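PDB 3QUF: extracellular solute-binding protein, family 1 from Bifidobacterium longum subsp. infantis ATCC 15697, which probably captures a small solute, perhaps a sugar, outside the cell and delivers it to an ABC importer. Local coordinates for residues 198-203 against 285-290; 249-254 against 266-271. All blocks are in the same frame, centred on the assembly; numbering follows the deposited sequence.

Contact 1 (198-203 against 285-290)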
ATOM      1  N   TYR A 198      13.739  -5.683  -6.493  1.00 14.04           N
ATOM      2  CA  TYR A 198      13.539  -6.929  -5.806  1.00 14.68           C
ATOM      3  C   TYR A 198      12.801  -7.962  -6.643  1.00 15.27           C
ATOM      4  O   TYR A 198      13.184  -9.157  -6.665  1.00 15.68           O
ATOM      5  CB  TYR A 198      12.751  -6.665  -4.523  1.00 14.50           C
ATOM      6  CG  TYR A 198      13.473  -5.974  -3.395  1.00 13.05           C
ATOM      7  CD1 TYR A 198      14.715  -6.435  -2.938  1.00 14.36           C
ATOM      8  CD2 TYR A 198      12.872  -4.922  -2.720  1.00 12.99           C
ATOM      9  CE1 TYR A 198      15.334  -5.868  -1.843  1.00 13.57           C
ATOM     10  CE2 TYR A 198      13.502  -4.352  -1.609  1.00 13.19           C
ATOM     11  CZ  TYR A 198      14.707  -4.847  -1.157  1.00 15.39           C
ATOM     12  OH  TYR A 198      15.326  -4.293  -0.039  1.00 16.64           O
ATOM     13  N   GLY A 199      11.751  -7.531  -7.339  1.00 15.54           N
ATOM     14  CA  GLY A 199      10.891  -8.447  -8.070  1.00 15.45           C
ATOM     15  C   GLY A 199      11.651  -9.090  -9.218  1.00 16.96           C
ATOM     16  O   GLY A 199      11.420 -10.270  -9.539  1.00 18.96           O
ATOM     17  N   GLU A 200      12.570  -8.348  -9.814  1.00 18.31           N
ATOM     18  CA  GLU A 200      13.381  -8.876 -10.920  1.00 19.61           C
ATOM     19  C   GLU A 200      14.281 -10.004 -10.465  1.00 21.68           C
ATOM     20  O   GLU A 200      14.683 -10.830 -11.300  1.00 23.55           O
ATOM     21  CB  GLU A 200      14.208  -7.759 -11.572  1.00 19.21           C
ATOM     22  CG  GLU A 200      13.358  -6.733 -12.377  1.00 19.81           C
ATOM     23  CD  GLU A 200      14.169  -5.620 -12.962  1.00 20.12           C
ATOM     24  OE1 GLU A 200      15.392  -5.550 -12.676  1.00 22.56           O
ATOM     25  OE2 GLU A 200      13.620  -4.838 -13.769  1.00 19.33           O
ATOM     26  N   GLN A 201      14.608 -10.035  -9.168  1.00 20.86           N
ATOM     27  CA  GLN A 201      15.349 -11.124  -8.561  1.00 23.10           C
ATOM     28  C   GLN A 201      14.493 -12.314  -8.162  1.00 23.03           C
ATOM     29  O   GLN A 201      15.013 -13.257  -7.569  1.00 26.11           O
ATOM     30  CB  GLN A 201      16.046 -10.649  -7.309  1.00 22.43           C
ATOM     31  CG  GLN A 201      16.959  -9.481  -7.496  1.00 24.51           C
ATOM     32  CD  GLN A 201      17.553  -9.060  -6.180  1.00 26.57           C
ATOM     33  OE1 GLN A 201      18.285  -9.831  -5.537  1.00 30.81           O
ATOM     34  NE2 GLN A 201      17.293  -7.847  -5.787  1.00 23.69           N
ATOM     35  N   GLY A 202      13.185 -12.258  -8.402  1.00 22.45           N
ATOM     36  CA  GLY A 202      12.267 -13.351  -8.028  1.00 22.00           C
ATOM     37  C   GLY A 202      11.582 -13.189  -6.680  1.00 20.88           C
ATOM     38  O   GLY A 202      10.815 -14.077  -6.222  1.00 22.16           O
ATOM     39  N   LYS A 203      11.791 -12.050  -6.040  1.00 19.52           N
ATOM     40  CA  LYS A 203      11.149 -11.807  -4.753  1.00 17.70           C
ATOM     41  C   LYS A 203       9.677 -11.459  -4.898  1.00 16.51           C
ATOM     42  O   LYS A 203       9.263 -10.969  -5.942  1.00 16.46           O
ATOM     43  CB  LYS A 203      11.896 -10.729  -3.943  1.00 18.21           C
ATOM     44  CG  LYS A 203      13.339 -11.124  -3.557  1.00 21.18           C
ATOM     45  CD  LYS A 203      14.006 -10.008  -2.727  1.00 22.61           C
ATOM     46  CE  LYS A 203      15.316 -10.437  -2.012  1.00 27.84           C
ATOM     47  NZ  LYS A 203      15.080 -11.472  -0.905  1.00 28.19           N
ATOM     48  N   PRO A 285       8.172   2.327 -14.277  1.00 16.06           N
ATOM     49  CA  PRO A 285       9.220   1.721 -15.086  1.00 16.86           C
ATOM     50  C   PRO A 285      10.071   0.738 -14.298  1.00 16.57           C
ATOM     51  O   PRO A 285      10.286   0.894 -13.100  1.00 16.95           O
ATOM     52  CB  PRO A 285      10.075   2.906 -15.518  1.00 17.39           C
ATOM     53  CG  PRO A 285       9.203   4.116 -15.327  1.00 19.14           C
ATOM     54  CD  PRO A 285       8.365   3.774 -14.146  1.00 17.63           C
ATOM     55  N   ALA A 286      10.527  -0.293 -14.982  1.00 16.38           N
ATOM     56  CA  ALA A 286      11.350  -1.296 -14.352  1.00 15.92           C
ATOM     57  C   ALA A 286      12.756  -0.789 -14.025  1.00 16.46           C
ATOM     58  O   ALA A 286      13.327   0.053 -14.722  1.00 18.88           O
ATOM     59  CB  ALA A 286      11.461  -2.534 -15.261  1.00 16.27           C
ATOM     60  N   TYR A 287      13.333  -1.382 -13.001  1.00 17.16           N
ATOM     61  CA  TYR A 287      14.743  -1.164 -12.674  1.00 17.79           C
ATOM     62  C   TYR A 287      15.676  -1.553 -13.818  1.00 18.98           C
ATOM     63  O   TYR A 287      16.567  -0.802 -14.132  1.00 19.02           O
ATOM     64  CB  TYR A 287      15.051  -1.934 -11.424  1.00 17.22           C
ATOM     65  CG  TYR A 287      16.464  -1.896 -10.942  1.00 16.43           C
ATOM     66  CD1 TYR A 287      16.956  -0.776 -10.274  1.00 17.59           C
ATOM     67  CD2 TYR A 287      17.283  -3.003 -11.073  1.00 18.48           C
ATOM     68  CE1 TYR A 287      18.256  -0.748  -9.792  1.00 18.18           C
ATOM     69  CE2 TYR A 287      18.595  -2.999 -10.559  1.00 19.09           C
ATOM     70  CZ  TYR A 287      19.061  -1.857  -9.937  1.00 20.43           C
ATOM     71  OH  TYR A 287      20.332  -1.836  -9.391  1.00 21.27           O
ATOM     72  N   SER A 288      15.441  -2.690 -14.473  1.00 19.83           N
ATOM     73  CA  SER A 288      16.332  -3.148 -15.553  1.00 21.81           C
ATOM     74  C   SER A 288      15.716  -3.977 -16.668  1.00 23.48           C
ATOM     75  O   SER A 288      16.207  -3.903 -17.815  1.00 25.36           O
ATOM     76  CB  SER A 288      17.534  -3.923 -14.975  1.00 21.85           C
ATOM     77  OG  SER A 288      17.170  -5.222 -14.565  1.00 24.42           O
ATOM     78  N   LYS A 289      14.692  -4.776 -16.370  1.00 23.45           N
ATOM     79  CA  LYS A 289      14.123  -5.725 -17.333  1.00 24.65           C
ATOM     80  C   LYS A 289      12.907  -5.173 -18.075  1.00 25.27           C
ATOM     81  O   LYS A 289      12.132  -4.366 -17.527  1.00 22.41           O
ATOM     82  CB  LYS A 289      13.741  -7.017 -16.635  1.00 25.71           C
ATOM     83  CG  LYS A 289      14.904  -7.688 -15.894  1.00 27.35           C
ATOM     84  CD  LYS A 289      14.504  -9.033 -15.295  1.00 33.13           C
ATOM     85  CE  LYS A 289      15.713  -9.811 -14.734  1.00 37.79           C
ATOM     86  NZ  LYS A 289      15.270 -11.015 -13.931  1.00 40.07           N
ATOM     87  N   GLU A 290      12.732  -5.616 -19.322  1.00 26.57           N
ATOM     88  CA  GLU A 290      11.625  -5.101 -20.145  1.00 27.85           C
ATOM     89  C   GLU A 290      10.259  -5.462 -19.543  1.00 26.09           C
ATOM     90  O   GLU A 290       9.274  -4.807 -19.836  1.00 26.78           O
ATOM     91  CB  GLU A 290      11.727  -5.580 -21.603  1.00 30.21           C
ATOM     92  CG  GLU A 290      12.769  -4.790 -22.416  1.00 35.62           C
ATOM     93  CD  GLU A 290      12.268  -3.405 -22.840  1.00 41.14           C
ATOM     94  OE1 GLU A 290      11.252  -3.344 -23.575  1.00 45.06           O
ATOM     95  OE2 GLU A 290      12.911  -2.388 -22.468  1.00 44.10           O
TER
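Two backbone amides converge on OE2 of Glu200: Ser288 N lies 2.9 Å from it and uses the syn lone pair, while Lys289 N comes to 2.8 Å from OE2 from above the carboxylate plane, 50° out of it. The second oxygen is gripped as well, since Ser288 OG donates to Glu200 OE1 at 2.6 Å, again from outside the plane. OG can do this because chi1 of 76° sets it between its own backbone N and carbonyl carbon, back toward the carboxylate. Beside this polar grip, Glu200 OE1 sits in the plane of the Tyr287 ring at its edge, 3.6 Å from Tyr287 CD2.

Lys289 and Glu200 run past each other in opposite directions, so the methylenes lie alongside, Lys289 CD being 3.9 Å from Glu200 CG. The extended lysine thus carries its ammonium beyond the carboxylate to the backbone, where Lys289 NZ donates to Glu200 O at 2.7 Å. That carbonyl lies in a type I turn from Gly199 to Gly202, and Gly202, with positive phi, makes the Schellman motif after helix 188-199. Ser196, one turn back, binds Tyr287 N through its hydroxyl.

A surface loop is therefore fastened to a helix end largely by one glutamate, whose negative charge is probably stabilised by three donors and the nearby lysine.

Contact 2 (249-254 against 266-271)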
ATOM      1  N   GLN A 249      -1.011  20.101  -5.334  1.00 28.83           N
ATOM      2  CA  GLN A 249      -0.291  20.955  -6.286  1.00 28.57           C
ATOM      3  C   GLN A 249       0.187  20.171  -7.517  1.00 27.24           C
ATOM      4  O   GLN A 249       0.104  20.642  -8.654  1.00 27.22           O
ATOM      5  CB  GLN A 249       0.897  21.654  -5.614  1.00 29.63           C
ATOM      6  CG  GLN A 249       0.490  22.835  -4.703  1.00 31.37           C
ATOM      7  CD  GLN A 249       1.667  23.358  -3.903  1.00 34.50           C
ATOM      8  OE1 GLN A 249       2.400  22.588  -3.269  1.00 32.93           O
ATOM      9  NE2 GLN A 249       1.845  24.678  -3.920  1.00 37.83           N
ATOM     10  N   VAL A 250       0.668  18.960  -7.299  1.00 25.78           N
ATOM     11  CA  VAL A 250       1.050  18.114  -8.409  1.00 25.41           C
ATOM     12  C   VAL A 250      -0.158  17.847  -9.311  1.00 24.34           C
ATOM     13  O   VAL A 250      -0.065  17.984 -10.536  1.00 25.14           O
ATOM     14  CB  VAL A 250       1.711  16.812  -7.916  1.00 24.14           C
ATOM     15  CG1 VAL A 250       1.916  15.822  -9.041  1.00 26.56           C
ATOM     16  CG2 VAL A 250       3.058  17.157  -7.282  1.00 25.44           C
ATOM     17  N   LYS A 251      -1.274  17.519  -8.694  1.00 24.80           N
ATOM     18  CA  LYS A 251      -2.488  17.182  -9.434  1.00 26.05           C
ATOM     19  C   LYS A 251      -2.965  18.376 -10.259  1.00 27.97           C
ATOM     20  O   LYS A 251      -3.366  18.230 -11.406  1.00 28.39           O
ATOM     21  CB  LYS A 251      -3.590  16.687  -8.511  1.00 25.49           C
ATOM     22  CG  LYS A 251      -4.891  16.326  -9.270  1.00 28.66           C
ATOM     23  CD  LYS A 251      -5.813  15.380  -8.530  1.00 30.52           C
ATOM     24  CE  LYS A 251      -6.566  16.044  -7.422  1.00 34.63           C
ATOM     25  NZ  LYS A 251      -7.562  15.079  -6.818  1.00 36.13           N
ATOM     26  N   GLN A 252      -2.885  19.559  -9.665  1.00 28.94           N
ATOM     27  CA  GLN A 252      -3.234  20.792 -10.360  1.00 31.20           C
ATOM     28  C   GLN A 252      -2.365  21.011 -11.591  1.00 30.67           C
ATOM     29  O   GLN A 252      -2.878  21.379 -12.630  1.00 31.35           O
ATOM     30  CB  GLN A 252      -3.142  21.961  -9.388  1.00 32.89           C
ATOM     31  CG  GLN A 252      -4.387  22.096  -8.543  1.00 38.49           C
ATOM     32  CD  GLN A 252      -5.516  22.828  -9.302  1.00 44.13           C
ATOM     33  OE1 GLN A 252      -5.274  23.475 -10.318  1.00 47.89           O
ATOM     34  NE2 GLN A 252      -6.748  22.690  -8.818  1.00 48.55           N
ATOM     35  N   GLU A 253      -1.056  20.765 -11.502  1.00 29.94           N
ATOM     36  CA  GLU A 253      -0.207  20.877 -12.688  1.00 30.24           C
ATOM     37  C   GLU A 253      -0.594  19.882 -13.787  1.00 29.06           C
ATOM     38  O   GLU A 253      -0.514  20.191 -14.970  1.00 29.22           O
ATOM     39  CB  GLU A 253       1.273  20.701 -12.333  1.00 31.46           C
ATOM     40  CG  GLU A 253       1.871  21.862 -11.555  1.00 34.91           C
ATOM     41  CD  GLU A 253       1.722  23.159 -12.293  1.00 40.16           C
ATOM     42  OE1 GLU A 253       2.337  23.283 -13.375  1.00 43.48           O
ATOM     43  OE2 GLU A 253       0.960  24.032 -11.815  1.00 45.14           O
ATOM     44  N   PHE A 254      -0.983  18.669 -13.392  1.00 27.21           N
ATOM     45  CA  PHE A 254      -1.398  17.659 -14.369  1.00 26.82           C
ATOM     46  C   PHE A 254      -2.690  18.081 -15.116  1.00 27.71           C
ATOM     47  O   PHE A 254      -2.739  18.091 -16.349  1.00 27.52           O
ATOM     48  CB  PHE A 254      -1.555  16.308 -13.675  1.00 25.26           C
ATOM     49  CG  PHE A 254      -1.714  15.164 -14.613  1.00 24.35           C
ATOM     50  CD1 PHE A 254      -0.616  14.625 -15.263  1.00 23.23           C
ATOM     51  CD2 PHE A 254      -2.967  14.637 -14.864  1.00 26.89           C
ATOM     52  CE1 PHE A 254      -0.752  13.565 -16.141  1.00 25.88           C
ATOM     53  CE2 PHE A 254      -3.122  13.586 -15.743  1.00 26.01           C
ATOM     54  CZ  PHE A 254      -2.022  13.036 -16.367  1.00 26.36           C
ATOM     55  N   PRO A 266      -6.600   5.353  -7.807  1.00 20.13           N
ATOM     56  CA  PRO A 266      -7.995   5.370  -8.240  1.00 21.00           C
ATOM     57  C   PRO A 266      -8.791   6.545  -7.669  1.00 22.47           C
ATOM     58  O   PRO A 266      -9.789   7.011  -8.281  1.00 21.96           O
ATOM     59  CB  PRO A 266      -8.512   4.038  -7.707  1.00 20.67           C
ATOM     60  CG  PRO A 266      -7.330   3.143  -7.764  1.00 20.42           C
ATOM     61  CD  PRO A 266      -6.165   4.018  -7.381  1.00 19.22           C
ATOM     62  N   TRP A 267      -8.375   6.982  -6.485  1.00 22.80           N
ATOM     63  CA  TRP A 267      -8.975   8.160  -5.807  1.00 24.78           C
ATOM     64  C   TRP A 267      -9.006   9.433  -6.669  1.00 25.27           C
ATOM     65  O   TRP A 267      -9.914  10.292  -6.515  1.00 26.85           O
ATOM     66  CB  TRP A 267      -8.262   8.401  -4.448  1.00 24.84           C
ATOM     67  CG  TRP A 267      -6.734   8.538  -4.533  1.00 25.42           C
ATOM     68  CD1 TRP A 267      -6.025   9.683  -4.729  1.00 25.42           C
ATOM     69  CD2 TRP A 267      -5.770   7.487  -4.412  1.00 24.07           C
ATOM     70  NE1 TRP A 267      -4.671   9.414  -4.756  1.00 26.47           N
ATOM     71  CE2 TRP A 267      -4.493   8.070  -4.567  1.00 26.76           C
ATOM     72  CE3 TRP A 267      -5.862   6.106  -4.204  1.00 24.93           C
ATOM     73  CZ2 TRP A 267      -3.326   7.319  -4.512  1.00 27.16           C
ATOM     74  CZ3 TRP A 267      -4.700   5.362  -4.144  1.00 26.11           C
ATOM     75  CH2 TRP A 267      -3.449   5.978  -4.305  1.00 24.86           C
ATOM     76  N   ASP A 268      -8.051   9.601  -7.580  1.00 24.33           N
ATOM     77  CA  ASP A 268      -8.013  10.764  -8.474  1.00 25.37           C
ATOM     78  C   ASP A 268      -8.750  10.595  -9.804  1.00 24.99           C
ATOM     79  O   ASP A 268      -8.757  11.498 -10.617  1.00 24.51           O
ATOM     80  CB  ASP A 268      -6.571  11.151  -8.782  1.00 24.91           C
ATOM     81  CG  ASP A 268      -5.914  11.921  -7.647  1.00 29.07           C
ATOM     82  OD1 ASP A 268      -6.642  12.465  -6.788  1.00 30.34           O
ATOM     83  OD2 ASP A 268      -4.665  12.023  -7.646  1.00 27.53           O
ATOM     84  N   LEU A 269      -9.352   9.439 -10.050  1.00 25.19           N
ATOM     85  CA  LEU A 269      -9.944   9.206 -11.373  1.00 26.59           C
ATOM     86  C   LEU A 269     -11.071  10.171 -11.689  1.00 26.49           C
ATOM     87  O   LEU A 269     -11.177  10.624 -12.816  1.00 27.58           O
ATOM     88  CB  LEU A 269     -10.482   7.796 -11.496  1.00 27.51           C
ATOM     89  CG  LEU A 269      -9.440   6.813 -11.975  1.00 29.89           C
ATOM     90  CD1 LEU A 269      -9.996   5.411 -11.737  1.00 35.21           C
ATOM     91  CD2 LEU A 269      -9.141   7.080 -13.463  1.00 33.71           C
ATOM     92  N   PRO A 270     -11.914  10.475 -10.709  1.00 27.01           N
ATOM     93  CA  PRO A 270     -13.028  11.383 -11.008  1.00 28.64           C
ATOM     94  C   PRO A 270     -12.571  12.762 -11.467  1.00 29.56           C
ATOM     95  O   PRO A 270     -13.090  13.306 -12.446  1.00 30.34           O
ATOM     96  CB  PRO A 270     -13.754  11.477  -9.674  1.00 28.32           C
ATOM     97  CG  PRO A 270     -13.526  10.200  -9.042  1.00 28.17           C
ATOM     98  CD  PRO A 270     -12.103   9.822  -9.402  1.00 26.10           C
ATOM     99  N   ASP A 271     -11.562  13.307 -10.787  1.00 30.32           N
ATOM    100  CA  ASP A 271     -10.982  14.587 -11.203  1.00 30.87           C
ATOM    101  C   ASP A 271     -10.277  14.501 -12.564  1.00 30.81           C
ATOM    102  O   ASP A 271     -10.359  15.434 -13.369  1.00 31.37           O
ATOM    103  CB  ASP A 271     -10.034  15.143 -10.129  1.00 32.06           C
ATOM    104  CG  ASP A 271     -10.766  15.583  -8.837  1.00 35.98           C
ATOM    105  OD1 ASP A 271     -11.959  15.941  -8.893  1.00 41.37           O
ATOM    106  OD2 ASP A 271     -10.124  15.568  -7.756  1.00 41.68           O
TER
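Lys251 NZ forms two salt bridges at once, 2.8 Å to Asp268 OD1 and 2.8 Å to Asp271 OD2. The three residues form a salt-bridge network: the aspartates stand three positions apart where a 3-10 turn, 266-268, runs into helix 269-274, and so present their acids to one lysine from helix 247-255.

The two acids receive the ammonium differently. Asp271 OD2 is approached on its anti lone pair, away from the other oxygen, and its side chain crosses the lysine at about a right angle. Lys251 and Asp268 head toward each other from opposite directions, and Asp268 OD1 is met from above the carboxylate plane, 53° out of it. The remaining oxygen, Asp268 OD2, accepts a hydrogen bond from Ser264 at the end of strand 259-264, which helps fix the rotation of this buried carboxylate. One positive charge thus faces two negative ones, which would probably favour the charged form of the lysine.

A fold in the lysine chain brings its end there: after leaving with CG opposite the backbone N, it bends at chi3, 76°, and turns NZ between the acids. Replacing Lys251 with a methionine would probably leave the two neighbouring carboxylates of Asp268 and Asp271 without the charge that balances them.

Outward from the charges, apolar packing between the segments is slight. Val250 and Phe254, neighbours of the lysine on the helix, are buried against Met262 of strand 259-264, so the helix is seated on the sheet while Lys251 reaches across to the 3-10 turn. The bent chain also lies against one of its two acids, with Lys251 CD 3.6 Å from Asp268 CG.

Overall arrangement
From the N terminus, the chain runs through several strands and helices before helix 188-199 leads into the opening half of contact 1. It then passes through three helices before helix 247-255 begins contact 2. This second contact closes a short loop: strand 259-264 intervenes, and only 11 residues separate its segments. Strand 279-282 follows, and the loop before strand 295-305 completes contact 1, which encloses contact 2 without crossing it. The centres lie about 28 Å apart, the nearest atoms about 14 Å. At the surface, contact 1 joins the turn after helix 188-199 to this loop, far apart in sequence, whereas contact 2 ties together the two helical segments flanking one strand of the mixed sheet.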